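Antifreeze protein (Marinomonas primoryensis, PDB 5JUH) forms the C-terminal RTX domain of a giant adhesin that binds its bacterium to ice and diatoms, and probably serves type I secretion. Local coordinates at residues 78-86 with 100-110; 114-124 with 187-196. All blocks are in the same frame, centred on the assembly; numbering follows the deposited sequence.

Contact 1 of 2, residues 78-86 with 100-110; sequences FGGDDSLVD and NDTTDVLNIDT. With CA (calcium ion), chain E; CA (calcium ion), chain D; CA (calcium ion), chain C.
A calcium-bridged contact between two loops at the same end of the roll, one turn apart, joins Asp-82, Leu-84 and Asp-86 to Asp-109. Segment 78-86 connects strand 76-78 to strand 87-89, while the loop 100-110 leads from strand 96-98 into strand 110-111. One calcium ion is the main link. Among its ligands are both carboxylate oxygens of Asp-82, Leu-84 O, Asp-86 OD2, water 2 and, from the other loop, Asp-109 OD1 at 2.4 Å. Asp-109 OD1 also accepts from Asp-86 N at 2.8 Å, the donor standing 36° out of the carboxylate plane, so metal and amide together fix how that carboxylate is turned. The coordinating carboxylates lie close to one another, and the metal charge probably offsets their repulsion. A second calcium is chelated by Asp-86 OD1 and OD2, shares that OD2 and Asp-82 OD2 with the first, and adds Gly-79 O at 2.3 Å. Calcium ions held by backbone carbonyls and aspartates between consecutive turns are the hallmark of the RTX beta-roll, and the glycine- and aspartate-rich 78-86 fits that pattern. Strand pairing begins just beyond the metal, where Thr-110 N donates to Asp-86 O at 2.9 Å. Beside it Val-85 lays CG2 on the backbone, 3.3 Å from Ile-108 O. At the far end Asn-100 CG sits between its backbone N and carbonyl carbon (chi1 62°), which sets the face of the amide against Gly-80 O, 3.3 Å from CG. Water 3 donates to both Asn-100 OD1 and Asp-82 O. Away from 78-86, Asp-101 OD1 and Thr-102 O bind a third calcium with five waters.

Contact 2 of 2, residues 114-124 with 187-196; sequences FNAAEDALDLT and SIKVIYNNEE. With CA (calcium ion), chain I; CA (calcium ion), chain G.
Ser-187 meets Ala-116 at the start of strand 187-192, its carbonyl O lying 3.7 Å from Ala-116 CB. Ile-188 follows with two branches at work: CG2 reaches the edge of the Phe-114 ring, 3.8 Å from CE2, and CD1 packs on Leu-121 CD1. Its CG1 stands between the backbone N and the carbonyl carbon (chi1 65°), which sends CG1, with CD1, to Leu-121 while CG2 faces Phe-114. Lys-189 turns to the other side of the sheet and bends at chi3 (-68°), bringing NZ to Glu-118 O at 2.9 Å from above the carbonyl plane. Its backbone N donates to water 9, which in turn donates to Ala-116 O and Asp-119 O, while Lys-189 O takes the amide of Leu-121. The carbonyls gripped here belong to a loop whose side chains hold calcium, Glu-118 one ion and Asp-119 another, the latter completed by Leu-91, Gly-93 and Asp-95. The pairing itself is parallel: strand 120-122 runs at 25° to strand 187-192 and lies between it and strand 96-98 in a mixed sheet, so the 187-192 strand extends the parallel strands of the beta-roll. Val-190 packs CG1 against Leu-123 CD1 at 3.9 Å, on the same face as Leu-121. Ile-191 N donates to Leu-121 O, and Ile-191 O accepts from Leu-123 N; on the Ala-120 and Asp-122 face its CG2 lies 3.7 Å from Asp-122 OD2. A type I' turn begins at Tyr-192; in it Asn-193 N donates to Thr-124 OG1 at 2.9 Å. That hydroxyl gives its proton to Asp-122 OD1, which also accepts Thr-124 N in an Asx turn. Glu-196, past the turn, returns OE2 to within 3.4 Å of Ala-120 CB.

In the fold
Contact 1 closes before contact 2 opens along the chain, with only a short link between Thr-110 and Phe-114; they lie about 18 Å apart between centres, with no other touch between their segments. Contact 1 sits at the loop ends, its centre about 13 Å from the centre of the chain, and its strand 110-111 belongs to the six-stranded sheet. Contact 2 has its centre about 5 Å from that of the chain, in the five-stranded sheet. Strand 76-78, which leads into contact 1, is an outermost strand of that second sheet, and strand 96-98 lies between it and strand 120-122. Along the chain the calcium-bound turns come first, and strand 187-192 adds a further parallel strand beside 120-122.

Contact 1 of 2, residues 78-86 with 100-110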
loop_
_atom_site.group_PDB
_atom_site.type_symbol
_atom_site.label_atom_id
_atom_site.label_comp_id
_atom_site.label_asym_id
_atom_site.label_seq_id
_atom_site.Cartn_x
_atom_site.Cartn_y
_atom_site.Cartn_z
ATOM N N PHE A 78 7.712 3.646 8.541
ATOM C CA PHE A 78 8.630 3.505 7.419
ATOM C C PHE A 78 9.881 2.790 7.883
ATOM O O PHE A 78 10.511 3.205 8.837
ATOM C CB PHE A 78 9.014 4.916 6.896
ATOM C CG PHE A 78 9.978 4.914 5.765
ATOM C CD1 PHE A 78 9.811 4.104 4.642
ATOM C CD2 PHE A 78 11.045 5.822 5.769
ATOM C CE1 PHE A 78 10.684 4.214 3.540
ATOM C CE2 PHE A 78 11.906 5.930 4.668
ATOM C CZ PHE A 78 11.736 5.126 3.575
ATOM N N GLY A 79 10.245 1.754 7.151
ATOM C CA GLY A 79 11.460 0.945 7.572
ATOM C C GLY A 79 12.780 1.490 6.982
ATOM O O GLY A 79 13.809 0.923 7.221
ATOM N N GLY A 80 12.679 2.501 6.124
ATOM C CA GLY A 80 13.828 2.975 5.337
ATOM C C GLY A 80 13.907 2.607 3.916
ATOM O O GLY A 80 13.352 1.609 3.511
ATOM N N ASP A 81 14.663 3.398 3.135
ATOM C CA ASP A 81 14.968 2.968 1.764
ATOM C C ASP A 81 16.259 2.102 1.949
ATOM O O ASP A 81 17.378 2.571 1.733
ATOM C CB ASP A 81 15.203 4.096 0.817
ATOM C CG ASP A 81 14.001 4.862 0.460
ATOM O OD1 ASP A 81 12.872 4.321 0.411
ATOM O OD2 ASP A 81 14.141 6.150 0.243
ATOM N N ASP A 82 16.100 0.810 2.328
ATOM C CA ASP A 82 17.148 -0.063 2.946
ATOM C C ASP A 82 17.249 -1.340 2.094
ATOM O O ASP A 82 16.679 -1.390 1.032
ATOM C CB ASP A 82 16.896 -0.347 4.441
ATOM C CG ASP A 82 15.565 -1.170 4.697
ATOM O OD1 ASP A 82 14.987 -1.531 3.659
ATOM O OD2 ASP A 82 15.300 -1.391 5.915
ATOM N N SER A 83 17.888 -2.416 2.599
ATOM C CA SER A 83 18.019 -3.736 1.940
ATOM C C SER A 83 17.637 -4.849 2.852
ATOM O O SER A 83 18.031 -5.994 2.637
ATOM C CB SER A 83 19.459 -3.949 1.484
ATOM O OG SER A 83 19.923 -2.774 0.826
ATOM N N LEU A 84 16.805 -4.563 3.829
ATOM C CA LEU A 84 16.472 -5.506 4.848
ATOM C C LEU A 84 14.988 -5.555 5.148
ATOM O O LEU A 84 14.322 -4.549 5.029
ATOM C CB LEU A 84 17.207 -5.211 6.155
ATOM C CG LEU A 84 18.757 -5.129 6.132
ATOM C CD1 LEU A 84 19.339 -4.552 7.385
ATOM C CD2 LEU A 84 19.301 -6.525 5.879
ATOM N N VAL A 85 14.529 -6.710 5.560
ATOM C CA VAL A 85 13.133 -6.824 5.998
ATOM C C VAL A 85 12.920 -6.167 7.313
ATOM O O VAL A 85 13.520 -6.515 8.334
ATOM C CB VAL A 85 12.728 -8.322 6.104
ATOM C CG1 VAL A 85 11.339 -8.427 6.663
ATOM C CG2 VAL A 85 12.796 -9.012 4.754
ATOM N N ASP A 86 11.945 -5.277 7.336
ATOM C CA ASP A 86 11.408 -4.726 8.591
ATOM C C ASP A 86 10.010 -5.259 8.811
ATOM O O ASP A 86 9.324 -5.521 7.827
ATOM C CB ASP A 86 11.333 -3.197 8.540
ATOM C CG ASP A 86 12.655 -2.487 8.371
ATOM O OD1 ASP A 86 13.280 -2.179 9.358
ATOM O OD2 ASP A 86 13.031 -2.214 7.259
ATOM N N ASN A 100 9.316 1.119 0.373
ATOM C CA ASN A 100 10.461 1.279 -0.525
ATOM C C ASN A 100 10.425 0.249 -1.603
ATOM O O ASN A 100 10.116 -0.937 -1.392
ATOM C CB ASN A 100 11.766 1.268 0.302
ATOM C CG ASN A 100 11.985 -0.014 1.041
ATOM O OD1 ASN A 100 13.123 -0.685 0.904
ATOM N ND2 ASN A 100 10.999 -0.403 1.822
ATOM N N ASP A 101 10.912 0.636 -2.760
ATOM C CA ASP A 101 11.047 -0.309 -3.862
ATOM C C ASP A 101 12.445 -0.964 -3.749
ATOM O O ASP A 101 13.422 -0.345 -3.848
ATOM C CB ASP A 101 11.020 0.545 -5.130
ATOM C CG ASP A 101 10.915 -0.230 -6.365
ATOM O OD1 ASP A 101 10.846 -1.486 -6.337
ATOM O OD2 ASP A 101 11.021 0.446 -7.516
ATOM N N THR A 102 12.515 -2.222 -3.689
ATOM C CA THR A 102 13.750 -3.007 -3.669
ATOM C C THR A 102 13.866 -3.704 -5.025
ATOM O O THR A 102 12.906 -3.877 -5.698
ATOM C CB THR A 102 13.812 -4.070 -2.539
ATOM O OG1 THR A 102 12.771 -5.016 -2.807
ATOM C CG2 THR A 102 13.667 -3.465 -1.157
ATOM N N THR A 103 15.086 -4.109 -5.407
ATOM C CA THR A 103 15.226 -4.966 -6.552
ATOM C C THR A 103 15.153 -6.420 -6.191
ATOM O O THR A 103 14.723 -7.210 -7.007
ATOM C CB THR A 103 16.508 -4.684 -7.371
ATOM O OG1 THR A 103 17.681 -5.124 -6.702
ATOM C CG2 THR A 103 16.666 -3.164 -7.714
ATOM N N ASP A 104 15.478 -6.779 -4.953
ATOM C CA ASP A 104 15.433 -8.184 -4.479
ATOM C C ASP A 104 14.067 -8.285 -3.717
ATOM O O ASP A 104 13.886 -7.700 -2.663
ATOM C CB ASP A 104 16.596 -8.381 -3.550
ATOM C CG ASP A 104 16.717 -9.769 -2.982
ATOM O OD1 ASP A 104 15.772 -10.556 -3.147
ATOM O OD2 ASP A 104 17.724 -9.964 -2.259
ATOM N N VAL A 105 13.194 -9.108 -4.248
ATOM C CA VAL A 105 11.840 -9.221 -3.626
ATOM C C VAL A 105 11.942 -9.886 -2.252
ATOM O O VAL A 105 11.014 -9.797 -1.417
ATOM C CB VAL A 105 10.848 -9.879 -4.604
ATOM C CG1 VAL A 105 11.193 -11.344 -4.696
ATOM C CG2 VAL A 105 9.392 -9.528 -4.191
ATOM N N LEU A 106 13.040 -10.578 -1.941
ATOM C CA LEU A 106 13.228 -11.082 -0.598
ATOM C C LEU A 106 13.555 -10.051 0.468
ATOM O O LEU A 106 13.623 -10.406 1.630
ATOM C CB LEU A 106 14.266 -12.193 -0.610
ATOM C CG LEU A 106 13.860 -13.422 -1.355
ATOM C CD1 LEU A 106 15.034 -14.430 -1.332
ATOM C CD2 LEU A 106 12.575 -14.029 -0.873
ATOM N N ASN A 107 13.792 -8.791 0.068
ATOM C CA ASN A 107 14.127 -7.781 1.009
ATOM C C ASN A 107 12.966 -6.884 1.362
ATOM O O ASN A 107 13.115 -5.935 2.068
ATOM C CB ASN A 107 15.263 -6.892 0.467
ATOM C CG ASN A 107 16.575 -7.587 0.371
ATOM O OD1 ASN A 107 16.846 -8.577 1.078
ATOM N ND2 ASN A 107 17.433 -7.057 -0.463
ATOM N N ILE A 108 11.777 -7.237 0.873
ATOM C CA ILE A 108 10.616 -6.375 1.136
ATOM C C ILE A 108 10.107 -6.539 2.566
ATOM O O ILE A 108 10.293 -7.547 3.205
ATOM C CB ILE A 108 9.427 -6.623 0.157
ATOM C CG1 ILE A 108 8.775 -7.949 0.358
ATOM C CG2 ILE A 108 9.865 -6.447 -1.274
ATOM C CD1 ILE A 108 7.657 -8.273 -0.583
ATOM N N ASP A 109 9.472 -5.457 3.049
ATOM C CA ASP A 109 8.930 -5.427 4.409
ATOM C C ASP A 109 7.673 -6.303 4.607
ATOM O O ASP A 109 6.964 -6.596 3.673
ATOM C CB ASP A 109 8.637 -4.018 4.824
ATOM C CG ASP A 109 9.918 -3.160 4.859
ATOM O OD1 ASP A 109 11.090 -3.674 5.168
ATOM O OD2 ASP A 109 9.704 -1.902 4.592
ATOM N N THR A 110 7.445 -6.655 5.883
ATOM C CA THR A 110 6.197 -7.281 6.329
ATOM C C THR A 110 5.372 -6.212 7.020
ATOM O O THR A 110 5.875 -5.466 7.891
ATOM C CB THR A 110 6.495 -8.412 7.235
ATOM O OG1 THR A 110 7.205 -9.429 6.550
ATOM C CG2 THR A 110 5.213 -8.976 7.852
HETATM CA CA CA E . 13.155 -2.555 4.921
HETATM CA CA CA D . 14.968 -0.882 8.049
HETATM CA CA CA C . 11.075 -3.700 -7.015
HETATM O O HOH W 1 8.891 0.553 5.053
HETATM O O HOH W 2 12.082 -0.478 4.663
HETATM O O HOH W 3 15.120 0.129 -0.815
HETATM O O HOH W 4 10.518 -4.865 -5.042
HETATM O O HOH W 5 8.852 -3.945 -6.127
HETATM O O HOH W 6 12.661 -2.840 -8.605
HETATM O O HOH W 7 9.798 -3.791 -8.879
HETATM O O HOH W 8 11.658 -5.666 -7.797
#

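Contact 2 of 2, residues 114-124 with 187-196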
loop_
_atom_site.group_PDB
_atom_site.type_symbol
_atom_site.label_atom_id
_atom_site.label_comp_id
_atom_site.label_asym_id
_atom_site.label_seq_id
_atom_site.Cartn_x
_atom_site.Cartn_y
_atom_site.Cartn_z
ATOM N N PHE A 114 -2.312 -4.882 8.284
ATOM C CA PHE A 114 -2.906 -3.863 7.427
ATOM C C PHE A 114 -4.438 -4.041 7.484
ATOM O O PHE A 114 -4.924 -5.081 7.060
ATOM C CB PHE A 114 -2.425 -4.030 5.999
ATOM C CG PHE A 114 -2.918 -2.949 5.052
ATOM C CD1 PHE A 114 -2.309 -1.733 5.106
ATOM C CD2 PHE A 114 -3.970 -3.133 4.176
ATOM C CE1 PHE A 114 -2.701 -0.720 4.326
ATOM C CE2 PHE A 114 -4.406 -2.097 3.304
ATOM C CZ PHE A 114 -3.762 -0.910 3.435
ATOM N N ASN A 115 -5.126 -2.964 7.815
ATOM C CA ASN A 115 -6.591 -2.949 7.846
ATOM C C ASN A 115 -7.011 -2.027 6.729
ATOM O O ASN A 115 -6.943 -0.802 6.849
ATOM C CB ASN A 115 -7.072 -2.477 9.196
ATOM C CG ASN A 115 -8.562 -2.404 9.295
ATOM O OD1 ASN A 115 -9.290 -2.580 8.320
ATOM N ND2 ASN A 115 -9.058 -2.057 10.449
ATOM N N ALA A 116 -7.643 -2.579 5.699
ATOM C CA ALA A 116 -7.943 -1.829 4.480
ATOM C C ALA A 116 -9.012 -0.736 4.753
ATOM O O ALA A 116 -9.148 0.193 3.915
ATOM C CB ALA A 116 -8.425 -2.698 3.308
ATOM N N ALA A 117 -9.858 -0.914 5.774
ATOM C CA ALA A 117 -10.842 0.121 6.078
ATOM C C ALA A 117 -10.263 1.331 6.793
ATOM O O ALA A 117 -10.944 2.368 6.862
ATOM C CB ALA A 117 -11.859 -0.454 7.041
ATOM N N GLU A 118 -8.970 1.288 7.146
ATOM C CA GLU A 118 -8.418 2.373 8.020
ATOM C C GLU A 118 -7.000 2.822 7.523
ATOM O O GLU A 118 -6.742 3.987 7.324
ATOM C CB GLU A 118 -8.330 1.940 9.538
ATOM C CG GLU A 118 -9.698 1.825 10.103
ATOM C CD GLU A 118 -9.777 1.400 11.529
ATOM O OE1 GLU A 118 -8.985 1.900 12.309
ATOM O OE2 GLU A 118 -10.712 0.546 11.806
ATOM N N ASP A 119 -6.115 1.851 7.323
ATOM C CA ASP A 119 -4.748 2.111 6.986
ATOM C C ASP A 119 -4.590 2.432 5.488
ATOM O O ASP A 119 -5.496 2.287 4.690
ATOM C CB ASP A 119 -3.942 0.854 7.347
ATOM C CG ASP A 119 -3.970 0.506 8.800
ATOM O OD1 ASP A 119 -4.020 1.325 9.750
ATOM O OD2 ASP A 119 -3.852 -0.740 9.060
ATOM N N ALA A 120 -3.346 2.834 5.117
ATOM C CA ALA A 120 -3.042 3.184 3.729
ATOM C C ALA A 120 -1.616 2.842 3.412
ATOM O O ALA A 120 -0.837 2.677 4.286
ATOM C CB ALA A 120 -3.242 4.685 3.521
ATOM N N LEU A 121 -1.309 2.682 2.145
ATOM C CA LEU A 121 0.024 2.402 1.686
ATOM C C LEU A 121 0.541 3.557 0.822
ATOM O O LEU A 121 -0.092 3.957 -0.138
ATOM C CB LEU A 121 -0.003 1.184 0.790
ATOM C CG LEU A 121 -0.594 -0.120 1.376
ATOM C CD1 LEU A 121 -0.615 -1.219 0.347
ATOM C CD2 LEU A 121 0.271 -0.574 2.560
ATOM N N ASP A 122 1.698 4.083 1.188
ATOM C CA ASP A 122 2.370 5.084 0.343
ATOM C C ASP A 122 3.277 4.335 -0.636
ATOM O O ASP A 122 4.315 3.809 -0.205
ATOM C CB ASP A 122 3.095 6.129 1.197
ATOM C CG ASP A 122 3.737 7.242 0.346
ATOM O OD1 ASP A 122 4.028 6.975 -0.841
ATOM O OD2 ASP A 122 3.881 8.368 0.883
ATOM N N LEU A 123 2.855 4.325 -1.870
ATOM C CA LEU A 123 3.570 3.560 -2.859
ATOM C C LEU A 123 4.357 4.415 -3.842
ATOM O O LEU A 123 4.726 3.936 -4.818
ATOM C CB LEU A 123 2.556 2.697 -3.712
ATOM C CG LEU A 123 1.789 1.691 -2.808
ATOM C CD1 LEU A 123 0.891 0.861 -3.730
ATOM C CD2 LEU A 123 2.733 0.737 -2.032
ATOM N N THR A 124 4.517 5.667 -3.497
ATOM C CA THR A 124 5.249 6.594 -4.407
ATOM C C THR A 124 6.578 6.063 -4.896
ATOM O O THR A 124 6.840 6.136 -6.032
ATOM C CB THR A 124 5.469 7.952 -3.699
ATOM O OG1 THR A 124 4.228 8.484 -3.245
ATOM C CG2 THR A 124 6.115 8.967 -4.666
ATOM N N SER A 187 -11.694 -1.880 -1.442
ATOM C CA SER A 187 -10.574 -1.113 -1.981
ATOM C C SER A 187 -9.557 -0.833 -0.915
ATOM O O SER A 187 -9.792 -0.988 0.299
ATOM C CB SER A 187 -11.078 0.241 -2.583
ATOM O OG SER A 187 -11.716 0.991 -1.529
ATOM N N ILE A 188 -8.389 -0.403 -1.382
ATOM C CA ILE A 188 -7.328 0.051 -0.452
ATOM C C ILE A 188 -7.014 1.494 -0.741
ATOM O O ILE A 188 -7.153 1.954 -1.907
ATOM C CB ILE A 188 -6.043 -0.795 -0.512
ATOM C CG1 ILE A 188 -5.362 -0.702 -1.784
ATOM C CG2 ILE A 188 -6.292 -2.198 -0.004
ATOM C CD1 ILE A 188 -3.884 -1.040 -1.644
ATOM N N LYS A 189 -6.537 2.171 0.284
ATOM C CA LYS A 189 -6.087 3.544 0.173
ATOM C C LYS A 189 -4.579 3.562 -0.240
ATOM O O LYS A 189 -3.760 2.969 0.471
ATOM C CB LYS A 189 -6.324 4.266 1.446
ATOM C CG LYS A 189 -7.800 4.355 1.766
ATOM C CD LYS A 189 -8.146 5.276 2.906
ATOM C CE LYS A 189 -7.639 4.722 4.202
ATOM N NZ LYS A 189 -8.272 5.465 5.393
ATOM N N VAL A 190 -4.260 4.201 -1.357
ATOM C CA VAL A 190 -2.924 4.265 -1.899
ATOM C C VAL A 190 -2.559 5.735 -2.002
ATOM O O VAL A 190 -3.360 6.554 -2.523
ATOM C CB VAL A 190 -2.848 3.645 -3.281
ATOM C CG1 VAL A 190 -1.536 3.902 -3.944
ATOM C CG2 VAL A 190 -3.220 2.200 -3.230
ATOM N N ILE A 191 -1.388 6.068 -1.454
ATOM C CA ILE A 191 -0.844 7.438 -1.491
ATOM C C ILE A 191 0.253 7.510 -2.586
ATOM O O ILE A 191 1.092 6.647 -2.698
ATOM C CB ILE A 191 -0.302 7.850 -0.137
ATOM C CG1 ILE A 191 -1.515 7.966 0.854
ATOM C CG2 ILE A 191 0.400 9.179 -0.227
ATOM C CD1 ILE A 191 -1.078 7.878 2.270
ATOM N N TYR A 192 0.119 8.511 -3.444
ATOM C CA TYR A 192 1.106 8.804 -4.460
ATOM C C TYR A 192 1.318 10.338 -4.409
ATOM O O TYR A 192 0.390 11.122 -4.517
ATOM C CB TYR A 192 0.594 8.418 -5.834
ATOM C CG TYR A 192 1.553 8.701 -6.986
ATOM C CD1 TYR A 192 2.595 7.887 -7.204
ATOM C CD2 TYR A 192 1.465 9.824 -7.803
ATOM C CE1 TYR A 192 3.495 8.134 -8.216
ATOM C CE2 TYR A 192 2.339 10.043 -8.777
ATOM C CZ TYR A 192 3.360 9.197 -8.978
ATOM O OH TYR A 192 4.278 9.391 -10.070
ATOM N N ASN A 193 2.574 10.712 -4.144
ATOM C CA ASN A 193 2.896 12.168 -4.027
ATOM C C ASN A 193 1.965 12.904 -3.041
ATOM O O ASN A 193 1.487 13.970 -3.327
ATOM C CB ASN A 193 2.891 12.793 -5.403
ATOM C CG ASN A 193 4.085 12.420 -6.232
ATOM O OD1 ASN A 193 5.125 12.044 -5.757
ATOM N ND2 ASN A 193 3.965 12.710 -7.510
ATOM N N ASN A 194 1.824 12.341 -1.822
ATOM C CA ASN A 194 1.091 12.960 -0.756
ATOM C C ASN A 194 -0.371 13.210 -0.968
ATOM O O ASN A 194 -0.975 13.977 -0.261
ATOM C CB ASN A 194 1.765 14.239 -0.219
ATOM C CG ASN A 194 3.223 14.021 0.009
ATOM O OD1 ASN A 194 4.060 14.601 -0.641
ATOM N ND2 ASN A 194 3.518 13.204 0.907
ATOM N N GLU A 195 -0.976 12.512 -1.886
ATOM C CA GLU A 195 -2.429 12.565 -2.099
ATOM C C GLU A 195 -2.918 11.085 -2.160
ATOM O O GLU A 195 -2.200 10.195 -2.533
ATOM C CB GLU A 195 -2.753 13.310 -3.402
ATOM C CG GLU A 195 -2.542 14.864 -3.103
ATOM C CD GLU A 195 -2.792 15.870 -4.173
ATOM O OE1 GLU A 195 -3.124 17.153 -3.935
ATOM O OE2 GLU A 195 -2.511 15.338 -5.275
ATOM N N GLU A 196 -4.166 10.918 -1.722
ATOM C CA GLU A 196 -4.699 9.578 -1.475
ATOM C C GLU A 196 -5.792 9.214 -2.497
ATOM O O GLU A 196 -6.665 10.022 -2.852
ATOM C CB GLU A 196 -5.203 9.522 -0.048
ATOM C CG GLU A 196 -5.561 8.090 0.341
ATOM C CD GLU A 196 -5.756 7.991 1.825
ATOM O OE1 GLU A 196 -6.779 8.349 2.392
ATOM O OE2 GLU A 196 -4.759 7.492 2.431
HETATM CA CA CA I . -9.750 0.127 13.998
HETATM CA CA CA G . -3.955 0.771 12.055
HETATM O O HOH W 9 -6.749 0.845 2.746
HETATM O O HOH W 10 -10.867 4.572 5.102
HETATM O O HOH W 11 -2.595 -1.065 11.388
HETATM O O HOH W 12 3.837 10.426 -0.922
HETATM O O HOH W 13 -5.943 -0.533 12.123
HETATM O O HOH W 14 -10.428 -2.066 13.479
#